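Local coordinates for carbamate kinase (Aeropyrum pernix, PDB 2E9Y), which probably catalyses the reversible transfer of a phosphate group between ATP and carbamate, at residues R75-L78 against Y79-T82; E100-R104 against G105-L109. One frame throughout, in Å; residues are numbered along the deposited sequence.

Overall arrangement
Contacts 1 and 2 mark the two ends of the same long helix, 78-103. Contact 1 comes first along the chain, where the loop following helix 56-67 turns into the helix. Contact 2 follows, where the helix stops and the chain heads for strand 112-119 of the large mixed sheet. Their centres are about 34 Å apart and their nearest atoms about 20 Å, so they do not touch; the helix is what they share. The first is buried and the second lies at the surface, yet both reach the second subunit. Helix 78-103 thus has a proline N-cap at its start, a Schellman motif at its finish, and dimer contacts near both ends.

Contact 1. Residues R75-L78 against Y79-T82; sequences RQPL and YIAT
With chi1 at 56°, Tyr79 places CG between its own backbone N and carbonyl carbon, a crowded position that folds the ring back over Pro77, the N-cap residue. Pro77 CG sits over one face of the ring, 3.7 Å from its centroid and 23° off the normal, in a CH-pi contact displaced toward CZ, which is 3.4 Å from Pro77 CG. Ile80 is turned so that CG1 lies beside its backbone N (chi1 -74°), which sets CG1 3.7 Å from Pro77 CG; its other branch, CG2, rests 4.0 Å from Gln76 CB. The proline ring is therefore touched by both an aromatic and an aliphatic side chain. Pro77 O accepts two bonds: Ala81 N lies 3.1 Å from Pro77 O, in the carbonyl plane, whereas Ile80 N comes from above the plane and its bond is more bent. Leu78 O takes the next bond from Thr82 N, at 2.8 Å. Across the dimer interface, Gln76 NE2 bonds Val23 O of the second subunit, whose Trp88 packs on Gln76 and Ile80. This is the first turn of a helix with proline at its N-cap, here opening helix 78-103 of an amino acid kinase fold.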
ATOM      1  N   ARG A  75      -1.006  -6.842  17.386  1.00 17.24           N
ATOM      2  CA  ARG A  75      -1.984  -6.151  16.551  1.00 17.34           C
ATOM      3  C   ARG A  75      -1.219  -5.006  15.904  1.00 18.80           C
ATOM      4  O   ARG A  75      -0.455  -4.311  16.572  1.00 21.27           O
ATOM      5  CB  ARG A  75      -3.127  -5.553  17.380  1.00 17.13           C
ATOM      6  CG  ARG A  75      -4.179  -6.536  17.866  1.00 15.93           C
ATOM      7  CD  ARG A  75      -3.762  -7.300  19.121  1.00 17.14           C
ATOM      8  NE  ARG A  75      -4.902  -8.063  19.623  1.00 18.24           N
ATOM      9  CZ  ARG A  75      -4.982  -9.390  19.646  1.00 17.44           C
ATOM     10  NH1 ARG A  75      -3.974 -10.139  19.208  1.00 17.26           N
ATOM     11  NH2 ARG A  75      -6.099  -9.970  20.065  1.00 19.57           N
ATOM     12  N   GLN A  76      -1.414  -4.801  14.609  1.00 17.37           N
ATOM     13  CA  GLN A  76      -0.719  -3.708  13.943  1.00 15.70           C
ATOM     14  C   GLN A  76      -1.366  -2.399  14.373  1.00 16.00           C
ATOM     15  O   GLN A  76      -2.572  -2.348  14.627  1.00 16.62           O
ATOM     16  CB  GLN A  76      -0.813  -3.866  12.423  1.00 16.30           C
ATOM     17  CG  GLN A  76      -0.169  -5.144  11.901  1.00 16.55           C
ATOM     18  CD  GLN A  76       1.284  -5.264  12.320  1.00 17.96           C
ATOM     19  OE1 GLN A  76       2.035  -4.287  12.273  1.00 16.77           O
ATOM     20  NE2 GLN A  76       1.692  -6.464  12.725  1.00 14.65           N
ATOM     21  N   PRO A  77      -0.572  -1.319  14.480  1.00 15.73           N
ATOM     22  CA  PRO A  77      -1.137  -0.027  14.886  1.00 15.41           C
ATOM     23  C   PRO A  77      -1.997   0.548  13.772  1.00 15.43           C
ATOM     24  O   PRO A  77      -1.852   0.176  12.598  1.00 13.14           O
ATOM     25  CB  PRO A  77       0.102   0.823  15.170  1.00 14.83           C
ATOM     26  CG  PRO A  77       1.100   0.277  14.205  1.00 15.18           C
ATOM     27  CD  PRO A  77       0.888  -1.223  14.314  1.00 14.61           C
ATOM     28  N   LEU A  78      -2.886   1.460  14.146  1.00 13.33           N
ATOM     29  CA  LEU A  78      -3.807   2.082  13.207  1.00 16.54           C
ATOM     30  C   LEU A  78      -3.153   2.715  11.982  1.00 15.28           C
ATOM     31  O   LEU A  78      -3.708   2.657  10.889  1.00 14.93           O
ATOM     32  CB  LEU A  78      -4.659   3.128  13.940  1.00 17.81           C
ATOM     33  CG  LEU A  78      -5.751   3.866  13.160  1.00 20.13           C
ATOM     34  CD1 LEU A  78      -6.712   2.870  12.541  1.00 19.03           C
ATOM     35  CD2 LEU A  78      -6.496   4.803  14.102  1.00 19.74           C
ATOM     36  N   TYR A  79      -1.980   3.321  12.143  1.00 14.92           N
ATOM     37  CA  TYR A  79      -1.357   3.949  10.982  1.00 14.49           C
ATOM     38  C   TYR A  79      -0.910   2.923   9.951  1.00 15.22           C
ATOM     39  O   TYR A  79      -0.868   3.228   8.761  1.00 13.49           O
ATOM     40  CB  TYR A  79      -0.194   4.857  11.399  1.00 16.53           C
ATOM     41  CG  TYR A  79       0.889   4.197  12.207  1.00 20.52           C
ATOM     42  CD1 TYR A  79       1.916   3.493  11.590  1.00 21.41           C
ATOM     43  CD2 TYR A  79       0.909   4.317  13.599  1.00 23.14           C
ATOM     44  CE1 TYR A  79       2.949   2.924  12.339  1.00 24.37           C
ATOM     45  CE2 TYR A  79       1.931   3.755  14.354  1.00 26.40           C
ATOM     46  CZ  TYR A  79       2.947   3.063  13.715  1.00 26.41           C
ATOM     47  OH  TYR A  79       3.968   2.518  14.461  1.00 30.65           O
ATOM     48  N   ILE A  80      -0.587   1.711  10.403  1.00 13.06           N
ATOM     49  CA  ILE A  80      -0.206   0.647   9.478  1.00 13.86           C
ATOM     50  C   ILE A  80      -1.490   0.157   8.798  1.00 12.95           C
ATOM     51  O   ILE A  80      -1.501  -0.142   7.601  1.00 13.32           O
ATOM     52  CB  ILE A  80       0.484  -0.531  10.216  1.00 14.30           C
ATOM     53  CG1 ILE A  80       1.903  -0.122  10.629  1.00 16.64           C
ATOM     54  CG2 ILE A  80       0.539  -1.765   9.320  1.00 14.36           C
ATOM     55  CD1 ILE A  80       2.770   0.331   9.487  1.00 22.88           C
ATOM     56  N   ALA A  81      -2.574   0.075   9.562  1.00 11.76           N
ATOM     57  CA  ALA A  81      -3.854  -0.345   9.002  1.00 11.75           C
ATOM     58  C   ALA A  81      -4.259   0.660   7.922  1.00 12.46           C
ATOM     59  O   ALA A  81      -4.699   0.281   6.835  1.00 11.29           O
ATOM     60  CB  ALA A  81      -4.919  -0.409  10.093  1.00 10.91           C
ATOM     61  N   THR A  82      -4.093   1.945   8.215  1.00 11.22           N
ATOM     62  CA  THR A  82      -4.434   2.973   7.239  1.00 11.84           C
ATOM     63  C   THR A  82      -3.592   2.813   5.971  1.00 11.30           C
ATOM     64  O   THR A  82      -4.119   2.896   4.861  1.00 11.60           O
ATOM     65  CB  THR A  82      -4.227   4.391   7.818  1.00 14.78           C
ATOM     66  OG1 THR A  82      -5.190   4.621   8.852  1.00 16.38           O
ATOM     67  CG2 THR A  82      -4.395   5.447   6.731  1.00 14.02           C
TER

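Contact 2. Residues E100-R104 against G105-L109; sequences ELRRR and GLNVL
Leu101 and Leu106 lean together at a slant, CB to CB 4.0 Å, while the far end of Leu101 runs on to Val108. Val108 chi1 of -61° puts CG2 between the backbone N and the carbonyl carbon, where Leu101 CD1 lies 3.3 Å from Val108 CG2, closer than usual for two methyl carbons. On another side of the turn the aliphatic part of Arg102 crosses Asn107 at about a right angle, CG to OD1 3.6 Å. A water donates to both Asn107 OD1 and Arg102 O, tying the side chain to the helix end. Glu100, Arg103 and Arg104 form a salt-bridge network: Arg104 NE points in its guanidinium plane at the anti lone pair of Glu100 OE2, 2.8 Å away, while the hydrogen bond in the Arg103 NH1 to Glu100 OE1 salt bridge is weak. The backbone closes as a Schellman motif, with Leu106 N bonded to Leu101 O (2.7 Å) and Gly105 N to Arg102 O (2.8 Å). Gly105, its C-prime residue, has positive phi, 87°. Leu101 packs on Leu43 and Arg104 NH1 forms a salt bridge with Asp41, so this end of helix 78-103 lies against helix 25-44 as the chain leaves for strand 112-119.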
ATOM      1  N   GLU A 100     -10.755   0.356 -17.771  1.00 29.03           N
ATOM      2  CA  GLU A 100     -11.763   1.158 -18.454  1.00 32.05           C
ATOM      3  C   GLU A 100     -11.139   2.039 -19.528  1.00 32.83           C
ATOM      4  O   GLU A 100     -11.621   2.079 -20.660  1.00 33.69           O
ATOM      5  CB  GLU A 100     -12.523   2.028 -17.449  1.00 33.51           C
ATOM      6  CG  GLU A 100     -13.639   2.866 -18.063  1.00 35.68           C
ATOM      7  CD  GLU A 100     -14.631   2.033 -18.856  1.00 38.42           C
ATOM      8  OE1 GLU A 100     -15.074   0.984 -18.340  1.00 39.52           O
ATOM      9  OE2 GLU A 100     -14.975   2.430 -19.989  1.00 38.47           O
ATOM     10  N   LEU A 101     -10.066   2.740 -19.176  1.00 32.75           N
ATOM     11  CA  LEU A 101      -9.394   3.616 -20.128  1.00 33.32           C
ATOM     12  C   LEU A 101      -8.876   2.815 -21.317  1.00 35.82           C
ATOM     13  O   LEU A 101      -8.905   3.283 -22.455  1.00 36.46           O
ATOM     14  CB  LEU A 101      -8.240   4.353 -19.439  1.00 31.06           C
ATOM     15  CG  LEU A 101      -8.670   5.308 -18.321  1.00 29.91           C
ATOM     16  CD1 LEU A 101      -7.450   5.836 -17.585  1.00 28.44           C
ATOM     17  CD2 LEU A 101      -9.474   6.454 -18.913  1.00 30.05           C
ATOM     18  N   ARG A 102      -8.409   1.601 -21.042  1.00 37.20           N
ATOM     19  CA  ARG A 102      -7.886   0.714 -22.074  1.00 39.90           C
ATOM     20  C   ARG A 102      -9.018   0.323 -23.017  1.00 40.66           C
ATOM     21  O   ARG A 102      -8.853   0.307 -24.239  1.00 40.28           O
ATOM     22  CB  ARG A 102      -7.303  -0.537 -21.420  1.00 41.88           C
ATOM     23  CG  ARG A 102      -6.644  -1.517 -22.365  1.00 44.42           C
ATOM     24  CD  ARG A 102      -6.362  -2.799 -21.613  1.00 46.84           C
ATOM     25  NE  ARG A 102      -5.730  -2.514 -20.328  1.00 48.90           N
ATOM     26  CZ  ARG A 102      -5.987  -3.173 -19.204  1.00 49.66           C
ATOM     27  NH1 ARG A 102      -6.867  -4.166 -19.195  1.00 49.76           N
ATOM     28  NH2 ARG A 102      -5.371  -2.830 -18.083  1.00 49.59           N
ATOM     29  N   ARG A 103     -10.169   0.005 -22.433  1.00 40.86           N
ATOM     30  CA  ARG A 103     -11.345  -0.379 -23.201  1.00 42.40           C
ATOM     31  C   ARG A 103     -11.742   0.761 -24.138  1.00 42.50           C
ATOM     32  O   ARG A 103     -12.416   0.546 -25.146  1.00 42.58           O
ATOM     33  CB  ARG A 103     -12.501  -0.708 -22.250  1.00 43.95           C
ATOM     34  CG  ARG A 103     -13.795  -1.105 -22.941  1.00 45.90           C
ATOM     35  CD  ARG A 103     -14.849  -1.560 -21.941  1.00 47.52           C
ATOM     36  NE  ARG A 103     -14.405  -2.720 -21.167  1.00 48.88           N
ATOM     37  CZ  ARG A 103     -14.023  -2.678 -19.893  1.00 49.96           C
ATOM     38  NH1 ARG A 103     -14.030  -1.529 -19.228  1.00 50.24           N
ATOM     39  NH2 ARG A 103     -13.628  -3.787 -19.283  1.00 48.92           N
ATOM     40  N   ARG A 104     -11.312   1.974 -23.801  1.00 41.27           N
ATOM     41  CA  ARG A 104     -11.619   3.144 -24.609  1.00 40.98           C
ATOM     42  C   ARG A 104     -10.451   3.515 -25.520  1.00 42.24           C
ATOM     43  O   ARG A 104     -10.441   4.586 -26.128  1.00 42.92           O
ATOM     44  CB  ARG A 104     -11.980   4.327 -23.707  1.00 38.76           C
ATOM     45  CG  ARG A 104     -13.126   4.037 -22.752  1.00 36.48           C
ATOM     46  CD  ARG A 104     -13.619   5.297 -22.058  1.00 34.62           C
ATOM     47  NE  ARG A 104     -14.677   5.004 -21.092  1.00 32.29           N
ATOM     48  CZ  ARG A 104     -15.398   5.930 -20.469  1.00 31.06           C
ATOM     49  NH1 ARG A 104     -15.179   7.214 -20.710  1.00 30.94           N
ATOM     50  NH2 ARG A 104     -16.334   5.570 -19.599  1.00 28.14           N
ATOM     51  N   GLY A 105      -9.465   2.628 -25.608  1.00 43.17           N
ATOM     52  CA  GLY A 105      -8.318   2.880 -26.464  1.00 44.55           C
ATOM     53  C   GLY A 105      -7.191   3.669 -25.825  1.00 45.72           C
ATOM     54  O   GLY A 105      -6.182   3.946 -26.474  1.00 46.16           O
ATOM     55  N   LEU A 106      -7.359   4.035 -24.558  1.00 45.81           N
ATOM     56  CA  LEU A 106      -6.342   4.795 -23.838  1.00 45.66           C
ATOM     57  C   LEU A 106      -5.501   3.861 -22.975  1.00 45.34           C
ATOM     58  O   LEU A 106      -6.025   3.187 -22.088  1.00 45.80           O
ATOM     59  CB  LEU A 106      -6.996   5.851 -22.942  1.00 46.89           C
ATOM     60  CG  LEU A 106      -7.836   6.954 -23.588  1.00 47.44           C
ATOM     61  CD1 LEU A 106      -9.042   6.355 -24.289  1.00 49.14           C
ATOM     62  CD2 LEU A 106      -8.286   7.930 -22.517  1.00 48.38           C
ATOM     63  N   ASN A 107      -4.200   3.823 -23.234  1.00 43.67           N
ATOM     64  CA  ASN A 107      -3.312   2.966 -22.462  1.00 42.62           C
ATOM     65  C   ASN A 107      -2.453   3.788 -21.510  1.00 40.54           C
ATOM     66  O   ASN A 107      -1.406   4.314 -21.893  1.00 40.68           O
ATOM     67  CB  ASN A 107      -2.425   2.142 -23.398  1.00 44.48           C
ATOM     68  CG  ASN A 107      -3.231   1.238 -24.314  1.00 46.99           C
ATOM     69  OD1 ASN A 107      -4.084   0.473 -23.858  1.00 47.73           O
ATOM     70  ND2 ASN A 107      -2.962   1.318 -25.613  1.00 47.70           N
ATOM     71  N   VAL A 108      -2.911   3.901 -20.268  1.00 36.86           N
ATOM     72  CA  VAL A 108      -2.194   4.656 -19.249  1.00 34.41           C
ATOM     73  C   VAL A 108      -2.169   3.896 -17.929  1.00 31.68           C
ATOM     74  O   VAL A 108      -3.083   3.129 -17.623  1.00 30.25           O
ATOM     75  CB  VAL A 108      -2.848   6.030 -19.001  1.00 34.61           C
ATOM     76  CG1 VAL A 108      -2.838   6.854 -20.277  1.00 36.89           C
ATOM     77  CG2 VAL A 108      -4.267   5.845 -18.499  1.00 35.55           C
ATOM     78  N   LEU A 109      -1.112   4.105 -17.153  1.00 28.99           N
ATOM     79  CA  LEU A 109      -0.991   3.450 -15.861  1.00 25.64           C
ATOM     80  C   LEU A 109      -1.378   4.463 -14.793  1.00 22.63           C
ATOM     81  O   LEU A 109      -1.030   5.638 -14.886  1.00 23.81           O
ATOM     82  CB  LEU A 109       0.445   2.946 -15.642  1.00 26.52           C
ATOM     83  CG  LEU A 109       0.880   1.745 -16.498  1.00 28.06           C
ATOM     84  CD1 LEU A 109       2.347   1.415 -16.236  1.00 27.71           C
ATOM     85  CD2 LEU A 109       0.010   0.539 -16.176  1.00 28.25           C
TER
HETATM   86  O   HOH W   1      -6.054   0.130 -25.754  1.00 51.02           O